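Local coordinates for protein alginate lyase (Paenibacillus sp. FPU-7, PDB 6KFN) that probably depolymerises alginate by beta-elimination, cutting the glycosidic links of this uronic acid polymer as a polysaccharide lyase, at residues A[96-99]-A[105-108]. Numbering follows the deposited sequence.
Sequences IMLD and QMDG
I96, L98 and M106 meet without any flat group between them: the meeting is aliphatic carbon and thioether alone, while the carboxylates of D99 and D107 and the amide of Q105 lie on the far sides of their strands. The ring of F121, on the neighbouring strand 119-122, touches both L98 and M106.

M106 carries the contact. Its chain runs out toward strand 94-99 and then bends at the sulfur (chi3 -81°), turning the terminal methyl toward L98. The sulfur is left facing I96, with SD 3.8 Å from I96 CD1 and 4.3 Å from I96 CG2, so both branches of the isoleucine border it. I96 puts CG1 beside its backbone N and anti to the carbonyl carbon (chi1 -53°), and from there an extended chain carries CD1 alongside the methionine, the two side chains passing in opposite directions. L98 comes at M106 differently, tip to tip: M106 CE lies 4.1 Å from L98 CD2 and 4.3 Å from L98 CD1, so the methyl meets both ends of the leucine fork. L98 was modelled in two conformers, and these distances belong to one of them, so the exact fit of its methyls is doubtful.

No hydrogen bond spans the two segments, whose backbones stay well apart, with 9.8 Å between the CA atoms of I96 and M106. Each strand bonds instead to the neighbouring coils, as in I96 with H120. On the outward sides, D99 pairs with R122 and D107 with R131.

All three touching residues are buried. Two strands of successive faces, joined by a short loop and sending apolar side chains into the shared interior, are characteristic of one coil of a right-handed parallel beta-helix, the pectate lyase-like fold of this enzyme.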
ATOM      1  N   ILE A  96      -3.840  -3.827   6.663  1.00  4.95           N
ATOM      2  CA  ILE A  96      -3.131  -5.088   6.481  1.00  5.18           C
ATOM      3  C   ILE A  96      -1.659  -4.833   6.758  1.00  4.92           C
ATOM      4  O   ILE A  96      -1.041  -3.979   6.126  1.00  5.69           O
ATOM      5  CB  ILE A  96      -3.326  -5.686   5.084  1.00  6.11           C
ATOM      6  CG1 ILE A  96      -4.779  -5.807   4.737  1.00  7.94           C
ATOM      7  CG2 ILE A  96      -2.616  -7.040   5.020  1.00  8.50           C
ATOM      8  CD1 ILE A  96      -5.046  -6.353   3.328  1.00 17.00           C
ATOM      9  N   MET A  97      -1.104  -5.576   7.700  1.00  5.54           N
ATOM     10  CA  MET A  97       0.320  -5.571   7.992  1.00  6.59           C
ATOM     11  C   MET A  97       0.880  -6.906   7.546  1.00  5.28           C
ATOM     12  O   MET A  97       0.351  -7.953   7.924  1.00  5.74           O
ATOM     13  CB  MET A  97       0.562  -5.381   9.497  1.00  8.08           C
ATOM     14  CG  MET A  97       2.035  -5.410   9.919  1.00 10.32           C
ATOM     15  SD  MET A  97       3.041  -4.035   9.330  1.00 10.28           S
ATOM     16  CE  MET A  97       2.346  -2.727  10.278  1.00 12.01           C
ATOM     17  N   LEU A  98       1.955  -6.873   6.745  1.00  5.63           N
ATOM     18  CA  LEU A  98       2.700  -8.069   6.344  0.54  3.61           C
ATOM     19  C   LEU A  98       4.072  -8.006   6.981  1.00  4.89           C
ATOM     20  O   LEU A  98       4.779  -7.026   6.811  1.00  5.38           O
ATOM     21  CB  LEU A  98       2.830  -8.129   4.822  0.54  3.84           C
ATOM     22  CG  LEU A  98       1.404  -8.030   4.184  0.54  6.67           C
ATOM     23  CD1 LEU A  98       0.976  -6.646   3.756  0.54  6.96           C
ATOM     24  CD2 LEU A  98       1.487  -8.957   2.959  0.54 22.74           C
ATOM     25  N   ASP A  99       4.424  -9.040   7.747  1.00  5.35           N
ATOM     26  CA  ASP A  99       5.761  -9.207   8.314  1.00  5.21           C
ATOM     27  C   ASP A  99       6.345 -10.498   7.752  1.00  5.19           C
ATOM     28  O   ASP A  99       5.757 -11.570   7.918  1.00  5.63           O
ATOM     29  CB  ASP A  99       5.800  -9.259   9.827  1.00  6.17           C
ATOM     30  CG  ASP A  99       5.948  -7.930  10.517  1.00  6.36           C
ATOM     31  OD1 ASP A  99       6.522  -7.001   9.922  1.00  7.27           O
ATOM     32  OD2 ASP A  99       5.617  -7.868  11.738  1.00  8.08           O
ATOM     33  N   GLN A 105      -0.998 -12.316  -2.575  1.00  5.16           N
ATOM     34  CA  GLN A 105      -1.773 -11.598  -3.579  1.00  5.12           C
ATOM     35  C   GLN A 105      -3.030 -11.028  -2.939  1.00  5.08           C
ATOM     36  O   GLN A 105      -3.897 -11.782  -2.498  1.00  6.53           O
ATOM     37  CB  GLN A 105      -2.155 -12.528  -4.718  1.00  6.83           C
ATOM     38  CG  GLN A 105      -0.998 -13.139  -5.437  1.00  8.83           C
ATOM     39  CD  GLN A 105      -1.424 -13.880  -6.669  1.00 12.94           C
ATOM     40  OE1 GLN A 105      -1.280 -13.391  -7.757  1.00 24.70           O
ATOM     41  NE2 GLN A 105      -2.066 -14.995  -6.509  1.00 15.83           N
ATOM     42  N   MET A 106      -3.104  -9.717  -2.888  1.00  5.05           N
ATOM     43  CA  MET A 106      -4.262  -8.978  -2.393  1.00  5.20           C
ATOM     44  C   MET A 106      -5.011  -8.421  -3.613  1.00  5.26           C
ATOM     45  O   MET A 106      -4.393  -7.753  -4.442  1.00  6.04           O
ATOM     46  CB  MET A 106      -3.793  -7.845  -1.488  1.00  5.32           C
ATOM     47  CG  MET A 106      -3.279  -8.340  -0.163  1.00  5.93           C
ATOM     48  SD  MET A 106      -2.324  -7.150   0.771  1.00  7.34           S
ATOM     49  CE  MET A 106      -0.743  -7.345  -0.086  1.00  8.28           C
ATOM     50  N   ASP A 107      -6.308  -8.707  -3.726  1.00  5.02           N
ATOM     51  CA  ASP A 107      -7.034  -8.370  -4.945  1.00  5.52           C
ATOM     52  C   ASP A 107      -8.474  -8.030  -4.578  1.00  5.28           C
ATOM     53  O   ASP A 107      -9.118  -8.784  -3.857  1.00  6.46           O
ATOM     54  CB  ASP A 107      -6.955  -9.583  -5.891  1.00  6.70           C
ATOM     55  CG  ASP A 107      -7.386  -9.331  -7.315  1.00  8.50           C
ATOM     56  OD1 ASP A 107      -8.001  -8.312  -7.616  1.00  9.64           O
ATOM     57  OD2 ASP A 107      -6.975 -10.174  -8.172  1.00 12.18           O
ATOM     58  N   GLY A 108      -8.984  -6.899  -5.070  1.00  5.58           N
ATOM     59  CA  GLY A 108     -10.385  -6.583  -4.870  1.00  6.08           C
ATOM     60  C   GLY A 108     -10.691  -6.134  -3.464  1.00  5.83           C
ATOM     61  O   GLY A 108     -11.819  -6.340  -2.992  1.00  7.42           O
TER